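Local coordinates for protein 4-oxalocrotonase tautomerase isozyme (Methylibium petroleiphilum, PDB 4FDX) that is a 4-oxalocrotonase tautomerase isozyme, a small tautomerase-family protein of the MIF clan whose assembly holds six chains, at residues L45-F50 and Q55-R60. Sequence-based numbering, arbitrary orientation.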
loop_
_atom_site.group_PDB
_atom_site.type_symbol
_atom_site.label_atom_id
_atom_site.label_comp_id
_atom_site.label_asym_id
_atom_site.label_seq_id
_atom_site.Cartn_x
_atom_site.Cartn_y
_atom_site.Cartn_z
ATOM N N LEU B 45 1.825 -7.589 10.735
ATOM C CA LEU B 45 0.446 -7.978 10.781
ATOM C C LEU B 45 0.160 -8.871 11.976
ATOM O O LEU B 45 0.784 -9.871 12.191
ATOM C CB LEU B 45 0.112 -8.827 9.560
ATOM C CG LEU B 45 0.245 -8.120 8.201
ATOM C CD1 LEU B 45 0.362 -9.169 7.094
ATOM C CD2 LEU B 45 -0.851 -7.140 7.991
ATOM N N GLY B 46 -0.857 -8.484 12.695
ATOM C CA GLY B 46 -1.345 -9.368 13.763
ATOM C C GLY B 46 -1.967 -10.590 13.156
ATOM O O GLY B 46 -2.450 -10.547 12.011
ATOM N N VAL B 47 -1.934 -11.688 13.900
ATOM C CA VAL B 47 -2.405 -12.978 13.397
ATOM C C VAL B 47 -3.900 -12.923 13.096
ATOM O O VAL B 47 -4.357 -13.724 12.245
ATOM C CB VAL B 47 -2.092 -14.222 14.291
ATOM C CG1 VAL B 47 -0.650 -14.717 14.080
ATOM C CG2 VAL B 47 -2.463 -13.960 15.726
ATOM N N GLU B 48 -4.677 -12.016 13.717
ATOM C CA GLU B 48 -6.022 -11.837 13.338
ATOM C C GLU B 48 -6.266 -10.988 12.029
ATOM O O GLU B 48 -7.374 -10.812 11.545
ATOM C CB GLU B 48 -6.712 -11.246 14.583
ATOM C CG GLU B 48 -6.256 -9.824 15.040
ATOM C CD GLU B 48 -4.823 -9.518 15.578
ATOM O OE1 GLU B 48 -3.902 -10.334 15.658
ATOM O OE2 GLU B 48 -4.637 -8.338 16.012
ATOM N N HIS B 49 -5.174 -10.507 11.466
ATOM C CA HIS B 49 -5.155 -9.539 10.371
ATOM C C HIS B 49 -4.496 -10.041 9.122
ATOM O O HIS B 49 -4.208 -9.260 8.203
ATOM C CB HIS B 49 -4.489 -8.252 10.846
ATOM C CG HIS B 49 -5.325 -7.462 11.799
ATOM N ND1 HIS B 49 -4.759 -6.468 12.569
ATOM C CD2 HIS B 49 -6.670 -7.568 12.153
ATOM C CE1 HIS B 49 -5.774 -5.917 13.341
ATOM N NE2 HIS B 49 -6.915 -6.640 13.120
ATOM N N PHE B 50 -4.300 -11.359 9.027
ATOM C CA PHE B 50 -3.795 -11.937 7.812
ATOM C C PHE B 50 -4.521 -13.227 7.549
ATOM O O PHE B 50 -4.679 -14.029 8.482
ATOM C CB PHE B 50 -2.266 -12.204 7.905
ATOM C CG PHE B 50 -1.757 -12.885 6.669
ATOM C CD1 PHE B 50 -1.755 -12.236 5.399
ATOM C CD2 PHE B 50 -1.382 -14.194 6.735
ATOM C CE1 PHE B 50 -1.257 -12.944 4.263
ATOM C CE2 PHE B 50 -0.879 -14.887 5.658
ATOM C CZ PHE B 50 -0.893 -14.287 4.395
ATOM N N GLN B 55 -9.268 -17.969 6.084
ATOM C CA GLN B 55 -9.004 -18.242 7.524
ATOM C C GLN B 55 -7.824 -17.399 7.924
ATOM O O GLN B 55 -6.776 -17.418 7.222
ATOM C CB GLN B 55 -8.507 -19.698 7.746
ATOM C CG GLN B 55 -9.291 -20.815 7.113
ATOM C CD GLN B 55 -10.652 -20.923 7.747
ATOM O OE1 GLN B 55 -11.559 -20.145 7.399
ATOM N NE2 GLN B 55 -10.799 -21.824 8.733
ATOM N N THR B 56 -7.973 -16.744 9.077
ATOM C CA THR B 56 -6.857 -15.968 9.598
ATOM C C THR B 56 -5.796 -16.804 10.211
ATOM O O THR B 56 -6.104 -17.938 10.608
ATOM C CB THR B 56 -7.268 -14.945 10.660
ATOM O OG1 THR B 56 -7.711 -15.640 11.850
ATOM C CG2 THR B 56 -8.304 -13.994 10.125
ATOM N N ALA B 57 -4.566 -16.241 10.202
ATOM C CA ALA B 57 -3.347 -16.964 10.679
ATOM C C ALA B 57 -3.638 -17.396 12.142
ATOM O O ALA B 57 -3.259 -18.492 12.558
ATOM C CB ALA B 57 -2.117 -16.038 10.661
ATOM N N ALA B 58 -4.347 -16.557 12.884
ATOM C CA ALA B 58 -4.797 -16.923 14.271
ATOM C C ALA B 58 -5.618 -18.225 14.192
ATOM O O ALA B 58 -5.360 -19.131 14.953
ATOM C CB ALA B 58 -5.607 -15.819 14.936
ATOM N N MET B 59 -6.591 -18.302 13.319
ATOM C CA MET B 59 -7.475 -19.470 13.345
ATOM C C MET B 59 -6.683 -20.656 12.855
ATOM O O MET B 59 -6.975 -21.816 13.280
ATOM C CB MET B 59 -8.696 -19.328 12.409
ATOM C CG MET B 59 -9.645 -18.155 12.737
ATOM S SD MET B 59 -10.576 -17.524 11.227
ATOM C CE MET B 59 -11.461 -19.007 10.676
ATOM N N ARG B 60 -5.756 -20.414 11.936
ATOM C CA ARG B 60 -4.996 -21.555 11.347
ATOM C C ARG B 60 -4.063 -22.193 12.438
ATOM O O ARG B 60 -3.938 -23.427 12.520
ATOM C CB ARG B 60 -4.270 -21.148 10.046
ATOM C CG ARG B 60 -5.117 -21.235 8.763
ATOM C CD ARG B 60 -4.499 -20.558 7.513
ATOM N NE ARG B 60 -3.614 -19.397 7.805
ATOM C CZ ARG B 60 -2.333 -19.278 7.407
ATOM N NH1 ARG B 60 -1.778 -20.246 6.649
ATOM N NH2 ARG B 60 -1.602 -18.185 7.730
#
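Val-47 and Phe-50 each offer a backbone carbonyl to the first turn of helix 57-63, where Ala-57 N and Ala-58 N sit too early to have a helix carbonyl one turn back. Ala-57 N donates to Phe-50 O over 2.8 Å, meeting that carbonyl almost end-on, with a C=O...N angle of 165°. Ala-58 N reaches Val-47 O at 2.9 Å in a different way, from above the carbonyl plane. Thr-56 lies between the two acceptors: its CB is 3.5 Å from Val-47 O, and its CA makes a C-H...O contact with Phe-50 O. Its OG1, held between the backbone N and the carbonyl carbon (chi1 68°), turns to the helix and caps Met-59 N at 3.2 Å, while CG2 rests against Glu-48 O.

This backbone-rich centre is the close-packed part, and small methyls finish it. Val-47 straddles the helix start with its two branches, CG1 alongside Ala-57 CB and CG2 against Ala-58 CB at 3.7 Å. Ala-57 and Phe-50 also touch Leu-8 of strand 2-8, and Phe-50 packs on Leu-41 of the second subunit and Ile-2 of a third subunit.

Toward solvent the fit slackens. The exposed Arg-60 bends at chi3 and brings NH2 to the edge of the Phe-50 ring, 4.0 Å from CE2, with guanidinium and ring planes 73° apart; this is a grazing contact, not a cation-pi stack.

Phe-50 also joins an antiparallel ladder with a strand of the second subunit, so the acceptor of Ala-57 N belongs to a sheet crossing the interface. The two backbone bonds join loop and hairpin to the helix; a weak return bond, Thr-56 N to Met-59 SD at 3.5 Å, completes the capping box where strand 55-56 enters the terminal helix of this tautomerase-family hexamer.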